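PDB 2OYY: hexameric cytochrome from Silicibacter pomeroyi, which binds heme through a tyrosine ligand to the iron, as a hexameric all-helical protein whose biological function is unknown. Local coordinates for residues T41-A44 / V45-D49. Residues are numbered along the deposited sequence; the frame is centred on the assembly and turned at random.
Sequences TLRA and VYEKD. With HEM (protoporphyrin IX containing Fe), chain J.
Tyr46 and Arg43, one turn apart on helix 36-46, form the proximal side of a tyrosine-coordinated heme site. The phenol oxygen is the axial ligand, Tyr46 OH lying 2.0 Å from the heme iron. Arg43 NH1 donates a hydrogen bond to the same Tyr46 OH at 2.8 Å, with the oxygen tilted 19° from the guanidinium plane, so the ligating oxygen is held by the iron and by Arg43 NH1. The guanidinium is sandwiched tightly: the porphyrin meso carbon CHA covers the centre of one face, and Glu47 CB lies 3.6 Å above the other, toward its rim. A bend at chi2 (63°) turns the arginine chain along the heme, while NH2 makes a hydrogen bond to Thr32 O of a neighbouring subunit. An alanine in place of Arg43 would probably leave the ligating oxygen without its donor and the Glu47 carboxylate without its countercharge. Away from the heme the contact loosens toward solvent, where Val45 CG2 merely rests 3.6 Å from Thr41 O. Within the helix, Tyr46 N donates a backbone hydrogen bond to Leu42 O. The Glu47 carboxylate makes a salt bridge through charge alone, with OE1 3.5 Å from Arg43 NE and well out of the guanidinium plane.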
loop_
_atom_site.group_PDB
_atom_site.type_symbol
_atom_site.label_atom_id
_atom_site.label_comp_id
_atom_site.label_asym_id
_atom_site.label_seq_id
_atom_site.Cartn_x
_atom_site.Cartn_y
_atom_site.Cartn_z
ATOM N N THR A 41 25.238 6.483 7.557
ATOM C CA THR A 41 24.947 6.232 8.958
ATOM C C THR A 41 23.610 5.511 9.133
ATOM O O THR A 41 23.460 4.711 10.048
ATOM C CB THR A 41 24.998 7.537 9.808
ATOM O OG1 THR A 41 26.320 8.089 9.761
ATOM C CG2 THR A 41 24.639 7.251 11.276
ATOM N N LEU A 42 22.649 5.787 8.256
ATOM C CA LEU A 42 21.326 5.193 8.392
ATOM C C LEU A 42 21.341 3.798 7.825
ATOM O O LEU A 42 20.580 2.936 8.260
ATOM C CB LEU A 42 20.270 6.021 7.673
ATOM C CG LEU A 42 20.090 7.499 8.039
ATOM C CD1 LEU A 42 18.835 7.966 7.420
ATOM C CD2 LEU A 42 20.037 7.703 9.559
ATOM N N ARG A 43 22.215 3.584 6.845
ATOM C CA ARG A 43 22.393 2.271 6.251
ATOM C C ARG A 43 22.815 1.283 7.318
ATOM O O ARG A 43 22.226 0.205 7.441
ATOM C CB ARG A 43 23.409 2.323 5.100
ATOM C CG ARG A 43 23.937 0.975 4.638
ATOM C CD ARG A 43 22.834 0.093 4.070
ATOM N NE ARG A 43 23.384 -1.149 3.523
ATOM C CZ ARG A 43 22.693 -2.052 2.845
ATOM N NH1 ARG A 43 21.409 -1.896 2.604
ATOM N NH2 ARG A 43 23.300 -3.127 2.403
ATOM N N ALA A 44 23.830 1.661 8.095
ATOM C CA ALA A 44 24.317 0.810 9.184
ATOM C C ALA A 44 23.158 0.387 10.101
ATOM O O ALA A 44 23.161 -0.701 10.662
ATOM C CB ALA A 44 25.424 1.524 9.967
ATOM N N VAL A 45 22.153 1.246 10.201
ATOM C CA VAL A 45 20.968 1.012 11.032
ATOM C C VAL A 45 19.890 0.088 10.407
ATOM O O VAL A 45 19.507 -0.911 11.024
ATOM C CB VAL A 45 20.333 2.356 11.471
ATOM C CG1 VAL A 45 18.987 2.129 12.137
ATOM C CG2 VAL A 45 21.294 3.145 12.408
ATOM N N TYR A 46 19.395 0.411 9.213
ATOM C CA TYR A 46 18.304 -0.363 8.593
ATOM C C TYR A 46 18.745 -1.676 7.922
ATOM O O TYR A 46 17.903 -2.561 7.675
ATOM C CB TYR A 46 17.520 0.493 7.583
ATOM C CG TYR A 46 18.072 0.431 6.178
ATOM C CD1 TYR A 46 19.080 1.306 5.774
ATOM C CD2 TYR A 46 17.598 -0.508 5.244
ATOM C CE1 TYR A 46 19.601 1.260 4.473
ATOM C CE2 TYR A 46 18.127 -0.568 3.944
ATOM C CZ TYR A 46 19.124 0.320 3.569
ATOM O OH TYR A 46 19.667 0.289 2.310
ATOM N N GLU A 47 20.034 -1.806 7.590
ATOM C CA GLU A 47 20.513 -3.000 6.876
ATOM C C GLU A 47 20.383 -4.239 7.753
ATOM O O GLU A 47 20.456 -5.369 7.257
ATOM C CB GLU A 47 21.958 -2.825 6.401
ATOM C CG GLU A 47 23.021 -3.477 7.286
ATOM C CD GLU A 47 24.405 -2.910 7.052
ATOM O OE1 GLU A 47 24.962 -3.097 5.951
ATOM O OE2 GLU A 47 24.930 -2.267 7.983
ATOM N N LYS A 48 20.173 -4.006 9.048
ATOM C CA LYS A 48 20.098 -5.060 10.046
ATOM C C LYS A 48 18.778 -5.009 10.830
ATOM O O LYS A 48 18.673 -5.608 11.903
ATOM C CB LYS A 48 21.305 -4.973 10.999
ATOM C CG LYS A 48 21.265 -3.808 11.984
ATOM C CD LYS A 48 22.580 -3.632 12.756
ATOM C CE LYS A 48 23.732 -3.273 11.804
ATOM N NZ LYS A 48 25.031 -2.926 12.480
ATOM N N ASP A 49 17.788 -4.291 10.288
ATOM C CA ASP A 49 16.453 -4.147 10.898
ATOM C C ASP A 49 15.475 -4.931 10.036
ATOM O O ASP A 49 15.204 -4.568 8.886
ATOM C CB ASP A 49 16.043 -2.653 10.998
ATOM C CG ASP A 49 14.656 -2.431 11.646
ATOM O OD1 ASP A 49 13.660 -3.103 11.261
ATOM O OD2 ASP A 49 14.550 -1.546 12.534
HETATM C CHA HEM J . 22.746 -0.077 -0.373
HETATM C CHB HEM J . 18.217 -0.946 -1.683
HETATM C CHC HEM J . 16.687 2.562 1.255
HETATM C CHD HEM J . 21.274 3.801 2.191
HETATM C C1A HEM J . 21.660 -0.640 -0.977
HETATM C C2A HEM J . 21.690 -1.757 -1.904
HETATM C C3A HEM J . 20.428 -2.003 -2.270
HETATM C C4A HEM J . 19.578 -1.042 -1.584
HETATM C CMA HEM J . 19.930 -3.100 -3.240
HETATM C CAA HEM J . 22.970 -2.507 -2.351
HETATM C CBA HEM J . 23.446 -3.453 -1.235
HETATM C CGA HEM J . 24.708 -4.185 -1.644
HETATM O O1A HEM J . 24.814 -4.657 -2.805
HETATM O O2A HEM J . 25.629 -4.299 -0.805
HETATM C C1B HEM J . 17.412 -0.058 -1.011
HETATM C C2B HEM J . 15.983 0.046 -1.181
HETATM C C3B HEM J . 15.548 1.017 -0.364
HETATM C C4B HEM J . 16.698 1.552 0.332
HETATM C CMB HEM J . 15.150 -0.831 -2.147
HETATM C CAB HEM J . 14.086 1.491 -0.185
HETATM C CBB HEM J . 13.717 2.714 -0.581
HETATM C C1C HEM J . 17.800 3.184 1.777
HETATM C C2C HEM J . 17.779 4.259 2.736
HETATM C C3C HEM J . 19.043 4.612 2.998
HETATM C C4C HEM J . 19.905 3.764 2.204
HETATM C CMC HEM J . 16.484 4.857 3.325
HETATM C CAC HEM J . 19.538 5.690 3.977
HETATM C CBC HEM J . 19.315 6.974 3.760
HETATM C C1D HEM J . 22.089 2.875 1.580
HETATM C C2D HEM J . 23.532 2.925 1.589
HETATM C C3D HEM J . 23.971 1.733 0.790
HETATM C C4D HEM J . 22.765 1.064 0.380
HETATM C CMD HEM J . 24.466 3.955 2.243
HETATM C CAD HEM J . 25.430 1.322 0.516
HETATM C CBD HEM J . 25.757 0.371 1.667
HETATM C CGD HEM J . 27.160 -0.153 1.597
HETATM O O1D HEM J . 28.082 0.683 1.804
HETATM O O2D HEM J . 27.330 -1.387 1.354
HETATM N NA HEM J . 20.355 -0.234 -0.801
HETATM N NB HEM J . 17.817 0.877 -0.078
HETATM N NC HEM J . 19.121 2.898 1.470
HETATM N ND HEM J . 21.668 1.759 0.858
HETATM FE FE HEM J . 19.698 1.163 0.487
#